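Local coordinates for protein KLLA0E08119p (Kluyveromyces lactis, PDB 3VA7) that probably carboxylates urea to urea-1-carboxylate at the expense of ATP, with a biotin group carrying the carboxyl between its biotin carboxylase and carboxyltransferase domains, at residues D962-V967 against N973-M978; L855-N860 against G1029-I1034; R713-E718 against K1134-A1139; Q685-K690 against V757-V762. All blocks are in the same frame, centred on the assembly; numbering follows the deposited sequence.

Contact 1 (D962-V967 against N973-M978); sequences DFIADV and NDVKNM
A965 and V975 are the nearest CA pair of segments 962-967 and 973-978, 6.5 Å apart, on the consecutive helices 960-967 and 972-979. These are two successive helices joined by a short loop within the C and D subdomain region of the carboxyltransferase domain. Each helix bonds within itself, as where N977 N donates to N973 O at 2.8 Å, and no hydrogen bond passes between the two segments. The contact is therefore apolar and small, and three buried side chains make it. V975 does its work with one methyl: CG1 lies anti to its backbone N (chi1 177°), which leaves CG2 reaching across to the first helix. There it meets I964 CG2 at 3.6 Å, the two side chains crossing at about a right angle. The other branch of I964, through CG1 to CD1, leads away from V975; this side chain also packs on Y1008 and on Q1045 of strand 1045-1049. Polar ties lie at the margin, where D962 forms a salt bridge with R972, the first residue of the second helix. The site is plain packing, the I964 side chain lying about 13 Å from the bound urea. The V975 CG2 methyl also rests near the A965 backbone, 4.0 Å from A965 N, and 4.2 Å from A965 CB.

Contact 2 (L855-N860 against G1029-I1034); sequences LEFDLN and GMYMCI
F857 and M1030 are nearest along the backbone, yet their CA atoms are 10.0 Å apart, so side chains alone bridge the loop leading into helix 859-875 and the hairpin opening strand 1031-1034. G1029, with its positive phi of 56°, and M1030 form the hairpin bend, whose backbone fits a type II' turn linking strands 1024-1028 and 1031-1034. From the bend the M1030 side chain runs out extended beyond CG and brings its terminal methyl obliquely against the base of the F857 ring: CE is 3.5 Å from F857 CB and 3.7 Å from F857 CG. The two side chains cross at about a right angle. Y1031 reaches the same CB with its hydroxyl, OH to F857 CB 3.6 Å, while its polar need is met by H727 ND1. Its ring carries M1030 CG over the centre of one face. V1000 and L987 of the neighbouring strands pack on both F857 and Y1031. Further along this strand C1033 touches the bound urea, so the contact joins the helix 859-875 entrance to an element lining the urea pocket. Just past F857, D858 is the N-cap: its OD2 accepts from N860 N at 2.9 Å, met 37° out of the carboxylate plane.

Contact 3 (R713-E718 against K1134-A1139); sequences RSDGGE and KADEFA
S714 meets A1139 with its backbone, S714 O lying 4.4 Å from A1139 CB, at the edge of the contact with helix 1133-1142. Just before it, R713 turns back under the loop: one face of its guanidinium lies beneath D715 O and G716 CA, and NH2 bonds to P723 O and N725 O. D715 carries the contact. Its CB packs on A1139 CB at 4.0 Å, and chi1 of 55° sets CG between the backbone N and the carbonyl carbon, turning the carboxylate back on its own loop. S714 OG donates to D715 OD1 at 3.0 Å from well above the carboxylate plane, and G717 N reaches the anti lone pair of D715 OD2 at 2.9 Å, an Asx turn. D715 OD1 also lies 4.4 Å from D1136 OD2; these like charges probably disfavour each other slightly, with the two donors partly offsetting the cost. With an alanine at D715, G717 N and S714 OG would probably lose their acceptor and the turn its brace. After G717, whose positive phi suits glycine, E718 O accepts from M1030 N of the hairpin between strands 1024-1028 and 1031-1034. The loop, between strands 701-705 and 725-730, thus meets one side of helix 1133-1142, while F1138 and K1134 of that helix pair with F963 and D966 of helix 960-967.

Contact 4 (Q685-K690 against V757-V762); sequences QFFNDK and VCQAVV
A buried CH-pi contact joins F686 on helix 680-688 to Q759 on strand 756-762, in the A and B subdomain region of the carboxyltransferase domain. Q759 CG sits over the face of the F686 ring, 3.4 Å from its centroid and only 10° off the ring normal. The Q759 chain leaves with CG anti to the backbone N and bends at chi2, which lays the aliphatic part on the ring and carries the amide on toward F687. That amide plane is turned 37° from the F686 ring but 80° from the F687 ring, and Q759 NE2 approaches F687 CE2 obliquely at 3.5 Å. The two phenylalanines brace each other edge-to-face, F686 CD2 standing over the centre of the F687 ring. Strand 756-762 carries a classic beta bulge here: Q759 has near-helical backbone angles, and both it and A760 bond to I736 of strand 735-739. Both side chains consequently face the helix, and A760 CB meets F686 CE2 at 4.2 Å. An alanine in place of F686 would probably open a gap between helix and sheet, leaving Q759 CG without its ring and the amide freer to turn. W691 and F781 add further rings around F686, and F687 packs on V667 and C669 of strand 662-669, while A760 CB also touches V667.

In the fold
Contacts 1, 2 and 4 are buried and hold by side-chain packing, whereas contact 3 is only partly buried and surrounds its small apolar touch with carboxylates. Their chemistry differs: methyl on methyl between helices in contact 1, a methionine methyl and a tyrosine hydroxyl at a phenylalanine in contact 2, a glutamine CH2 over a phenylalanine face in contact 4. Contacts 1 and 2 share the C and D subdomain region, contact 2 lying nearer the bound urea. Contact 3 touches both: helix 1133-1142 meets helix 960-967, and the 713-718 loop meets both segments of contact 2. Contact 4 touches none of the others, though its nearest atoms come within about 5 Å of contact 3; contact 1 is about 17 Å away.

Contact 1 (D962-V967 against N973-M978)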
loop_
_atom_site.group_PDB
_atom_site.type_symbol
_atom_site.label_atom_id
_atom_site.label_comp_id
_atom_site.label_asym_id
_atom_site.label_seq_id
_atom_site.Cartn_x
_atom_site.Cartn_y
_atom_site.Cartn_z
ATOM N N ASP A 962 -8.688 -32.840 1.264
ATOM C CA ASP A 962 -8.795 -34.276 1.029
ATOM C C ASP A 962 -7.456 -35.047 1.004
ATOM O O ASP A 962 -7.354 -36.125 1.593
ATOM C CB ASP A 962 -9.570 -34.543 -0.253
ATOM C CG ASP A 962 -11.045 -34.235 -0.119
ATOM O OD1 ASP A 962 -11.596 -34.330 0.993
ATOM O OD2 ASP A 962 -11.655 -33.906 -1.150
ATOM N N PHE A 963 -6.453 -34.511 0.324
ATOM C CA PHE A 963 -5.098 -34.936 0.527
ATOM C C PHE A 963 -4.642 -35.004 2.019
ATOM O O PHE A 963 -4.168 -36.075 2.448
ATOM C CB PHE A 963 -4.160 -34.057 -0.270
ATOM C CG PHE A 963 -2.736 -34.257 0.081
ATOM C CD1 PHE A 963 -2.094 -35.445 -0.240
ATOM C CD2 PHE A 963 -2.033 -33.275 0.774
ATOM C CE1 PHE A 963 -0.754 -35.650 0.119
ATOM C CE2 PHE A 963 -0.726 -33.461 1.120
ATOM C CZ PHE A 963 -0.085 -34.639 0.810
ATOM N N ILE A 964 -4.770 -33.912 2.803
ATOM C CA ILE A 964 -4.384 -34.006 4.204
ATOM C C ILE A 964 -5.130 -35.196 4.797
ATOM O O ILE A 964 -4.518 -36.092 5.419
ATOM C CB ILE A 964 -4.795 -32.816 5.157
ATOM C CG1 ILE A 964 -4.316 -31.398 4.756
ATOM C CG2 ILE A 964 -4.441 -33.179 6.612
ATOM C CD1 ILE A 964 -3.204 -31.355 3.845
ATOM N N ALA A 965 -6.452 -35.202 4.612
ATOM C CA ALA A 965 -7.295 -36.274 5.205
ATOM C C ALA A 965 -6.835 -37.651 4.790
ATOM O O ALA A 965 -6.631 -38.523 5.627
ATOM C CB ALA A 965 -8.737 -36.092 4.869
ATOM N N ASP A 966 -6.626 -37.840 3.506
ATOM C CA ASP A 966 -6.258 -39.156 2.984
ATOM C C ASP A 966 -4.872 -39.646 3.454
ATOM O O ASP A 966 -4.716 -40.801 3.847
ATOM C CB ASP A 966 -6.394 -39.126 1.453
ATOM C CG ASP A 966 -6.233 -40.490 0.776
ATOM O OD1 ASP A 966 -5.960 -40.449 -0.454
ATOM O OD2 ASP A 966 -6.402 -41.586 1.384
ATOM N N VAL A 967 -3.862 -38.776 3.436
ATOM C CA VAL A 967 -2.505 -39.220 3.746
ATOM C C VAL A 967 -2.382 -39.510 5.243
ATOM O O VAL A 967 -1.559 -40.335 5.704
ATOM C CB VAL A 967 -1.423 -38.302 3.144
ATOM C CG1 VAL A 967 -1.392 -36.929 3.849
ATOM C CG2 VAL A 967 -0.064 -38.980 3.199
ATOM N N ASN A 973 -13.441 -33.903 7.877
ATOM C CA ASN A 973 -13.980 -33.108 8.963
ATOM C C ASN A 973 -13.120 -33.214 10.239
ATOM O O ASN A 973 -13.158 -32.331 11.126
ATOM C CB ASN A 973 -15.499 -33.347 9.160
ATOM C CG ASN A 973 -16.346 -32.930 7.865
ATOM O OD1 ASN A 973 -16.149 -31.851 7.288
ATOM N ND2 ASN A 973 -17.233 -33.823 7.406
ATOM N N ASP A 974 -12.318 -34.268 10.305
ATOM C CA ASP A 974 -11.287 -34.320 11.293
ATOM C C ASP A 974 -10.261 -33.197 11.082
ATOM O O ASP A 974 -9.841 -32.597 12.067
ATOM C CB ASP A 974 -10.581 -35.686 11.325
ATOM C CG ASP A 974 -11.477 -36.779 11.845
ATOM O OD1 ASP A 974 -11.408 -37.909 11.315
ATOM O OD2 ASP A 974 -12.266 -36.483 12.759
ATOM N N VAL A 975 -9.896 -32.909 9.829
ATOM C CA VAL A 975 -9.021 -31.786 9.514
ATOM C C VAL A 975 -9.694 -30.501 9.922
ATOM O O VAL A 975 -9.111 -29.634 10.610
ATOM C CB VAL A 975 -8.627 -31.730 8.011
ATOM C CG1 VAL A 975 -7.759 -30.494 7.707
ATOM C CG2 VAL A 975 -7.935 -32.990 7.581
ATOM N N LYS A 976 -10.939 -30.364 9.535
ATOM C CA LYS A 976 -11.620 -29.140 9.889
ATOM C C LYS A 976 -11.632 -28.999 11.411
ATOM O O LYS A 976 -11.409 -27.925 11.907
ATOM C CB LYS A 976 -13.016 -29.108 9.301
ATOM C CG LYS A 976 -13.812 -27.871 9.631
ATOM C CD LYS A 976 -15.276 -27.932 9.106
ATOM C CE LYS A 976 -16.184 -28.615 10.122
ATOM N NZ LYS A 976 -17.496 -29.057 9.546
ATOM N N ASN A 977 -11.862 -30.086 12.143
ATOM C CA ASN A 977 -11.915 -30.035 13.586
ATOM C C ASN A 977 -10.611 -29.612 14.195
ATOM O O ASN A 977 -10.628 -28.877 15.200
ATOM C CB ASN A 977 -12.288 -31.381 14.215
ATOM C CG ASN A 977 -13.741 -31.775 13.988
ATOM O OD1 ASN A 977 -14.637 -30.915 13.771
ATOM N ND2 ASN A 977 -13.994 -33.107 14.054
ATOM N N MET A 978 -9.478 -30.074 13.642
ATOM C CA MET A 978 -8.239 -29.686 14.262
ATOM C C MET A 978 -7.958 -28.230 14.018
ATOM O O MET A 978 -7.546 -27.537 14.952
ATOM C CB MET A 978 -7.062 -30.591 13.977
ATOM C CG MET A 978 -6.309 -30.264 12.814
ATOM S SD MET A 978 -5.104 -28.929 12.980
ATOM C CE MET A 978 -4.299 -29.240 11.417
#

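Contact 2 (L855-N860 against G1029-I1034)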
loop_
_atom_site.group_PDB
_atom_site.type_symbol
_atom_site.label_atom_id
_atom_site.label_comp_id
_atom_site.label_asym_id
_atom_site.label_seq_id
_atom_site.Cartn_x
_atom_site.Cartn_y
_atom_site.Cartn_z
ATOM N N LEU A 855 17.076 -33.077 11.767
ATOM C CA LEU A 855 15.971 -32.483 10.979
ATOM C C LEU A 855 14.599 -32.859 11.623
ATOM O O LEU A 855 13.975 -33.898 11.338
ATOM C CB LEU A 855 16.081 -32.787 9.465
ATOM C CG LEU A 855 17.439 -32.615 8.697
ATOM C CD1 LEU A 855 17.319 -32.940 7.186
ATOM C CD2 LEU A 855 18.177 -31.250 8.887
ATOM N N GLU A 856 14.167 -31.978 12.519
ATOM C CA GLU A 856 13.284 -32.344 13.602
ATOM C C GLU A 856 12.815 -31.071 14.316
ATOM O O GLU A 856 13.576 -30.073 14.427
ATOM C CB GLU A 856 14.067 -33.168 14.599
ATOM C CG GLU A 856 13.230 -33.895 15.585
ATOM C CD GLU A 856 12.770 -35.224 15.032
ATOM O OE1 GLU A 856 12.304 -36.060 15.856
ATOM O OE2 GLU A 856 12.888 -35.426 13.780
ATOM N N PHE A 857 11.575 -31.084 14.790
ATOM C CA PHE A 857 11.099 -29.972 15.525
ATOM C C PHE A 857 11.213 -30.378 16.976
ATOM O O PHE A 857 11.065 -31.567 17.304
ATOM C CB PHE A 857 9.663 -29.625 15.180
ATOM C CG PHE A 857 9.018 -28.773 16.199
ATOM C CD1 PHE A 857 9.243 -27.413 16.218
ATOM C CD2 PHE A 857 8.214 -29.345 17.189
ATOM C CE1 PHE A 857 8.653 -26.610 17.178
ATOM C CE2 PHE A 857 7.625 -28.551 18.201
ATOM C CZ PHE A 857 7.851 -27.177 18.206
ATOM N N ASP A 858 11.461 -29.364 17.814
ATOM C CA ASP A 858 11.601 -29.454 19.244
ATOM C C ASP A 858 11.420 -28.016 19.745
ATOM O O ASP A 858 12.228 -27.154 19.426
ATOM C CB ASP A 858 13.008 -29.999 19.572
ATOM C CG ASP A 858 13.282 -30.072 21.067
ATOM O OD1 ASP A 858 14.216 -30.807 21.475
ATOM O OD2 ASP A 858 12.591 -29.367 21.830
ATOM N N LEU A 859 10.354 -27.746 20.495
ATOM C CA LEU A 859 10.139 -26.412 21.057
ATOM C C LEU A 859 11.350 -25.795 21.763
ATOM O O LEU A 859 11.532 -24.572 21.694
ATOM C CB LEU A 859 9.006 -26.413 22.062
ATOM C CG LEU A 859 7.693 -25.681 21.788
ATOM C CD1 LEU A 859 6.854 -25.699 23.034
ATOM C CD2 LEU A 859 7.909 -24.275 21.324
ATOM N N ASN A 860 12.165 -26.607 22.455
ATOM C CA ASN A 860 13.297 -26.055 23.196
ATOM C C ASN A 860 14.272 -25.264 22.318
ATOM O O ASN A 860 14.720 -24.149 22.680
ATOM C CB ASN A 860 14.017 -27.141 23.972
ATOM C CG ASN A 860 13.312 -27.472 25.283
ATOM O OD1 ASN A 860 12.817 -26.589 26.005
ATOM N ND2 ASN A 860 13.231 -28.754 25.574
ATOM N N GLY A 1029 3.204 -29.601 5.416
ATOM C CA GLY A 1029 3.636 -30.687 6.309
ATOM C C GLY A 1029 2.847 -30.509 7.594
ATOM O O GLY A 1029 1.615 -30.431 7.560
ATOM N N MET A 1030 3.521 -30.384 8.729
ATOM C CA MET A 1030 2.764 -30.133 9.984
ATOM C C MET A 1030 2.562 -28.650 10.361
ATOM O O MET A 1030 1.944 -28.356 11.389
ATOM C CB MET A 1030 3.397 -30.874 11.137
ATOM C CG MET A 1030 4.379 -30.072 11.929
ATOM S SD MET A 1030 5.538 -31.181 12.767
ATOM C CE MET A 1030 6.433 -30.048 13.844
ATOM N N TYR A 1031 3.039 -27.731 9.519
ATOM C CA TYR A 1031 3.044 -26.330 9.891
ATOM C C TYR A 1031 1.847 -25.608 9.328
ATOM O O TYR A 1031 1.294 -26.002 8.301
ATOM C CB TYR A 1031 4.379 -25.609 9.507
ATOM C CG TYR A 1031 5.610 -26.187 10.205
ATOM C CD1 TYR A 1031 6.498 -27.019 9.496
ATOM C CD2 TYR A 1031 5.843 -25.977 11.565
ATOM C CE1 TYR A 1031 7.581 -27.566 10.090
ATOM C CE2 TYR A 1031 6.961 -26.549 12.207
ATOM C CZ TYR A 1031 7.827 -27.344 11.462
ATOM O OH TYR A 1031 8.943 -27.971 12.030
ATOM N N MET A 1032 1.471 -24.534 10.018
ATOM C CA MET A 1032 0.371 -23.696 9.627
ATOM C C MET A 1032 0.853 -22.308 9.265
ATOM O O MET A 1032 1.706 -21.764 9.947
ATOM C CB MET A 1032 -0.589 -23.596 10.787
ATOM C CG MET A 1032 -1.764 -22.742 10.447
ATOM S SD MET A 1032 -1.624 -21.079 11.110
ATOM C CE MET A 1032 -2.042 -20.283 9.652
ATOM N N CYS A 1033 0.290 -21.715 8.212
ATOM C CA CYS A 1033 0.577 -20.310 7.863
ATOM C C CYS A 1033 -0.691 -19.534 7.515
ATOM O O CYS A 1033 -1.714 -20.126 7.152
ATOM C CB CYS A 1033 1.542 -20.215 6.702
ATOM S SG CYS A 1033 0.784 -20.498 5.094
ATOM N N ILE A 1034 -0.630 -18.218 7.685
ATOM C CA ILE A 1034 -1.645 -17.304 7.207
ATOM C C ILE A 1034 -0.954 -16.435 6.170
ATOM O O ILE A 1034 0.075 -15.830 6.467
ATOM C CB ILE A 1034 -2.188 -16.423 8.315
ATOM C CG1 ILE A 1034 -2.940 -17.289 9.315
ATOM C CG2 ILE A 1034 -3.080 -15.385 7.738
ATOM C CD1 ILE A 1034 -3.310 -16.574 10.621
#

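Contact 3 (R713-E718 against K1134-A1139)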
loop_
_atom_site.group_PDB
_atom_site.type_symbol
_atom_site.label_atom_id
_atom_site.label_comp_id
_atom_site.label_asym_id
_atom_site.label_seq_id
_atom_site.Cartn_x
_atom_site.Cartn_y
_atom_site.Cartn_z
ATOM N N ARG A 713 17.364 -37.912 0.265
ATOM C CA ARG A 713 16.398 -38.435 1.222
ATOM C C ARG A 713 15.209 -38.906 0.402
ATOM O O ARG A 713 15.045 -38.495 -0.762
ATOM C CB ARG A 713 15.965 -37.371 2.251
ATOM C CG ARG A 713 17.065 -36.701 3.047
ATOM C CD ARG A 713 16.467 -35.677 3.997
ATOM N NE ARG A 713 15.803 -34.601 3.267
ATOM C CZ ARG A 713 15.090 -33.601 3.801
ATOM N NH1 ARG A 713 14.929 -33.494 5.099
ATOM N NH2 ARG A 713 14.513 -32.691 3.017
ATOM N N SER A 714 14.397 -39.774 1.006
ATOM C CA SER A 714 13.256 -40.378 0.331
ATOM C C SER A 714 12.042 -39.454 0.462
ATOM O O SER A 714 11.151 -39.464 -0.415
ATOM C CB SER A 714 12.948 -41.761 0.928
ATOM O OG SER A 714 12.516 -41.691 2.293
ATOM N N ASP A 715 12.013 -38.686 1.571
ATOM C CA ASP A 715 11.020 -37.639 1.875
ATOM C C ASP A 715 11.594 -36.616 2.866
ATOM O O ASP A 715 12.715 -36.787 3.335
ATOM C CB ASP A 715 9.727 -38.240 2.437
ATOM C CG ASP A 715 9.959 -39.127 3.668
ATOM O OD1 ASP A 715 10.105 -40.338 3.424
ATOM O OD2 ASP A 715 9.976 -38.633 4.834
ATOM N N GLY A 716 10.824 -35.560 3.176
ATOM C CA GLY A 716 11.216 -34.565 4.179
ATOM C C GLY A 716 10.607 -34.721 5.571
ATOM O O GLY A 716 10.651 -33.767 6.363
ATOM N N GLY A 717 10.043 -35.899 5.890
ATOM C CA GLY A 717 9.466 -36.134 7.209
ATOM C C GLY A 717 8.382 -35.140 7.530
ATOM O O GLY A 717 7.721 -34.644 6.640
ATOM N N GLU A 718 8.202 -34.842 8.814
ATOM C CA GLU A 718 7.227 -33.831 9.309
ATOM C C GLU A 718 7.173 -32.466 8.603
ATOM O O GLU A 718 6.150 -31.800 8.635
ATOM C CB GLU A 718 7.289 -33.647 10.857
ATOM C CG GLU A 718 8.507 -34.282 11.605
ATOM C CD GLU A 718 8.681 -33.886 13.150
ATOM O OE1 GLU A 718 9.453 -32.928 13.488
ATOM O OE2 GLU A 718 8.065 -34.578 14.029
ATOM N N LYS A 1134 1.246 -46.418 3.104
ATOM C CA LYS A 1134 0.359 -45.490 2.404
ATOM C C LYS A 1134 0.980 -44.085 2.228
ATOM O O LYS A 1134 0.950 -43.508 1.127
ATOM C CB LYS A 1134 -0.993 -45.408 3.110
ATOM C CG LYS A 1134 -2.027 -44.653 2.301
ATOM C CD LYS A 1134 -3.213 -44.315 3.151
ATOM C CE LYS A 1134 -4.332 -43.732 2.331
ATOM N NZ LYS A 1134 -5.554 -43.480 3.176
ATOM N N ALA A 1135 1.545 -43.557 3.313
ATOM C CA ALA A 1135 2.308 -42.321 3.271
ATOM C C ALA A 1135 3.511 -42.396 2.314
ATOM O O ALA A 1135 3.824 -41.416 1.617
ATOM C CB ALA A 1135 2.765 -41.966 4.661
ATOM N N ASP A 1136 4.172 -43.559 2.258
ATOM C CA ASP A 1136 5.308 -43.753 1.353
ATOM C C ASP A 1136 4.911 -43.773 -0.123
ATOM O O ASP A 1136 5.658 -43.235 -0.952
ATOM C CB ASP A 1136 6.158 -44.986 1.729
ATOM C CG ASP A 1136 6.927 -44.804 3.051
ATOM O OD1 ASP A 1136 7.133 -45.798 3.742
ATOM O OD2 ASP A 1136 7.313 -43.674 3.427
ATOM N N GLU A 1137 3.750 -44.349 -0.466
ATOM C CA GLU A 1137 3.303 -44.291 -1.866
ATOM C C GLU A 1137 3.067 -42.825 -2.215
ATOM O O GLU A 1137 3.520 -42.320 -3.262
ATOM C CB GLU A 1137 2.069 -45.183 -2.122
ATOM C CG GLU A 1137 1.688 -45.469 -3.625
ATOM C CD GLU A 1137 2.868 -45.912 -4.533
ATOM O OE1 GLU A 1137 2.688 -45.996 -5.786
ATOM O OE2 GLU A 1137 3.988 -46.158 -4.007
ATOM N N PHE A 1138 2.424 -42.115 -1.289
ATOM C CA PHE A 1138 2.242 -40.676 -1.460
ATOM C C PHE A 1138 3.568 -39.965 -1.666
ATOM O O PHE A 1138 3.695 -39.179 -2.609
ATOM C CB PHE A 1138 1.492 -40.058 -0.285
ATOM C CG PHE A 1138 -0.003 -39.974 -0.475
ATOM C CD1 PHE A 1138 -0.552 -39.129 -1.431
ATOM C CD2 PHE A 1138 -0.861 -40.700 0.352
ATOM C CE1 PHE A 1138 -1.932 -39.020 -1.577
ATOM C CE2 PHE A 1138 -2.242 -40.618 0.218
ATOM C CZ PHE A 1138 -2.788 -39.778 -0.750
ATOM N N ALA A 1139 4.557 -40.233 -0.794
ATOM C CA ALA A 1139 5.884 -39.581 -0.936
ATOM C C ALA A 1139 6.501 -39.931 -2.273
ATOM O O ALA A 1139 7.167 -39.105 -2.888
ATOM C CB ALA A 1139 6.863 -39.913 0.246
#

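Contact 4 (Q685-K690 against V757-V762)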
loop_
_atom_site.group_PDB
_atom_site.type_symbol
_atom_site.label_atom_id
_atom_site.label_comp_id
_atom_site.label_asym_id
_atom_site.label_seq_id
_atom_site.Cartn_x
_atom_site.Cartn_y
_atom_site.Cartn_z
ATOM N N GLN A 685 25.684 -31.801 -11.806
ATOM C CA GLN A 685 24.838 -31.386 -12.929
ATOM C C GLN A 685 24.346 -29.978 -12.715
ATOM O O GLN A 685 24.216 -29.245 -13.694
ATOM C CB GLN A 685 23.575 -32.208 -13.094
ATOM C CG GLN A 685 23.678 -33.697 -13.030
ATOM C CD GLN A 685 22.332 -34.306 -13.340
ATOM O OE1 GLN A 685 21.603 -33.797 -14.216
ATOM N NE2 GLN A 685 21.983 -35.388 -12.639
ATOM N N PHE A 686 24.079 -29.602 -11.452
ATOM C CA PHE A 686 23.549 -28.279 -11.126
ATOM C C PHE A 686 24.425 -27.194 -11.688
ATOM O O PHE A 686 23.906 -26.211 -12.215
ATOM C CB PHE A 686 23.345 -28.091 -9.609
ATOM C CG PHE A 686 22.869 -26.702 -9.206
ATOM C CD1 PHE A 686 21.500 -26.389 -9.187
ATOM C CD2 PHE A 686 23.777 -25.710 -8.857
ATOM C CE1 PHE A 686 21.015 -25.105 -8.802
ATOM C CE2 PHE A 686 23.336 -24.426 -8.492
ATOM C CZ PHE A 686 21.935 -24.131 -8.439
ATOM N N PHE A 687 25.748 -27.383 -11.544
ATOM C CA PHE A 687 26.770 -26.403 -11.967
ATOM C C PHE A 687 27.293 -26.669 -13.391
ATOM O O PHE A 687 27.794 -25.743 -14.050
ATOM C CB PHE A 687 27.942 -26.387 -11.002
ATOM C CG PHE A 687 27.622 -25.843 -9.616
ATOM C CD1 PHE A 687 27.754 -24.485 -9.330
ATOM C CD2 PHE A 687 27.287 -26.703 -8.571
ATOM C CE1 PHE A 687 27.519 -23.971 -8.025
ATOM C CE2 PHE A 687 27.030 -26.207 -7.263
ATOM C CZ PHE A 687 27.144 -24.842 -6.986
ATOM N N ASN A 688 27.176 -27.921 -13.864
ATOM C CA ASN A 688 27.583 -28.269 -15.222
ATOM C C ASN A 688 26.564 -27.829 -16.272
ATOM O O ASN A 688 26.960 -27.216 -17.262
ATOM C CB ASN A 688 27.885 -29.762 -15.380
ATOM C CG ASN A 688 29.122 -30.236 -14.576
ATOM O OD1 ASN A 688 29.907 -29.433 -14.012
ATOM N ND2 ASN A 688 29.294 -31.571 -14.521
ATOM N N ASP A 689 25.277 -28.144 -16.077
ATOM C CA ASP A 689 24.223 -27.761 -17.053
ATOM C C ASP A 689 23.773 -26.291 -17.047
ATOM O O ASP A 689 24.044 -25.548 -16.090
ATOM C CB ASP A 689 23.003 -28.671 -16.958
ATOM C CG ASP A 689 23.377 -30.126 -17.066
ATOM O OD1 ASP A 689 22.504 -30.989 -16.788
ATOM O OD2 ASP A 689 24.574 -30.404 -17.377
ATOM N N LYS A 690 23.135 -25.894 -18.149
ATOM C CA LYS A 690 22.584 -24.576 -18.283
ATOM C C LYS A 690 21.143 -24.626 -17.879
ATOM O O LYS A 690 20.499 -25.667 -17.959
ATOM C CB LYS A 690 22.713 -24.056 -19.711
ATOM C CG LYS A 690 24.128 -23.967 -20.130
ATOM C CD LYS A 690 24.446 -22.716 -20.851
ATOM C CE LYS A 690 25.513 -23.006 -21.939
ATOM N NZ LYS A 690 25.876 -21.765 -22.725
ATOM N N VAL A 757 14.559 -26.488 0.527
ATOM C CA VAL A 757 16.015 -26.334 0.548
ATOM C C VAL A 757 16.464 -25.371 -0.554
ATOM O O VAL A 757 15.806 -25.248 -1.576
ATOM C CB VAL A 757 16.709 -27.680 0.396
ATOM C CG1 VAL A 757 16.427 -28.568 1.582
ATOM C CG2 VAL A 757 16.260 -28.383 -0.856
ATOM N N CYS A 758 17.563 -24.659 -0.310
ATOM C CA CYS A 758 18.210 -23.746 -1.276
ATOM C C CYS A 758 19.590 -24.322 -1.589
ATOM O O CYS A 758 20.344 -24.714 -0.661
ATOM C CB CYS A 758 18.394 -22.366 -0.673
ATOM S SG CYS A 758 16.866 -21.389 -0.441
ATOM N N GLN A 759 19.973 -24.340 -2.855
ATOM C CA GLN A 759 21.170 -25.044 -3.261
ATOM C C GLN A 759 22.385 -24.145 -3.111
ATOM O O GLN A 759 23.399 -24.551 -2.542
ATOM C CB GLN A 759 20.984 -25.589 -4.694
ATOM C CG GLN A 759 22.228 -25.819 -5.504
ATOM C CD GLN A 759 23.040 -27.032 -5.079
ATOM O OE1 GLN A 759 22.502 -28.077 -4.720
ATOM N NE2 GLN A 759 24.343 -26.897 -5.126
ATOM N N ALA A 760 22.276 -22.919 -3.603
ATOM C CA ALA A 760 23.391 -21.979 -3.732
ATOM C C ALA A 760 22.744 -20.597 -3.651
ATOM O O ALA A 760 21.502 -20.528 -3.671
ATOM C CB ALA A 760 24.084 -22.157 -5.063
ATOM N N VAL A 761 23.554 -19.525 -3.563
ATOM C CA VAL A 761 23.049 -18.162 -3.522
ATOM C C VAL A 761 23.891 -17.222 -4.404
ATOM O O VAL A 761 25.113 -17.065 -4.210
ATOM C CB VAL A 761 23.072 -17.576 -2.083
ATOM C CG1 VAL A 761 22.500 -16.162 -2.098
ATOM C CG2 VAL A 761 22.345 -18.525 -1.038
ATOM N N VAL A 762 23.219 -16.585 -5.363
ATOM C CA VAL A 762 23.806 -15.637 -6.237
ATOM C C VAL A 762 24.522 -14.597 -5.371
ATOM O O VAL A 762 23.975 -14.169 -4.292
ATOM C CB VAL A 762 22.713 -14.988 -7.110
ATOM C CG1 VAL A 762 23.302 -13.848 -7.930
ATOM C CG2 VAL A 762 22.034 -16.046 -7.999
#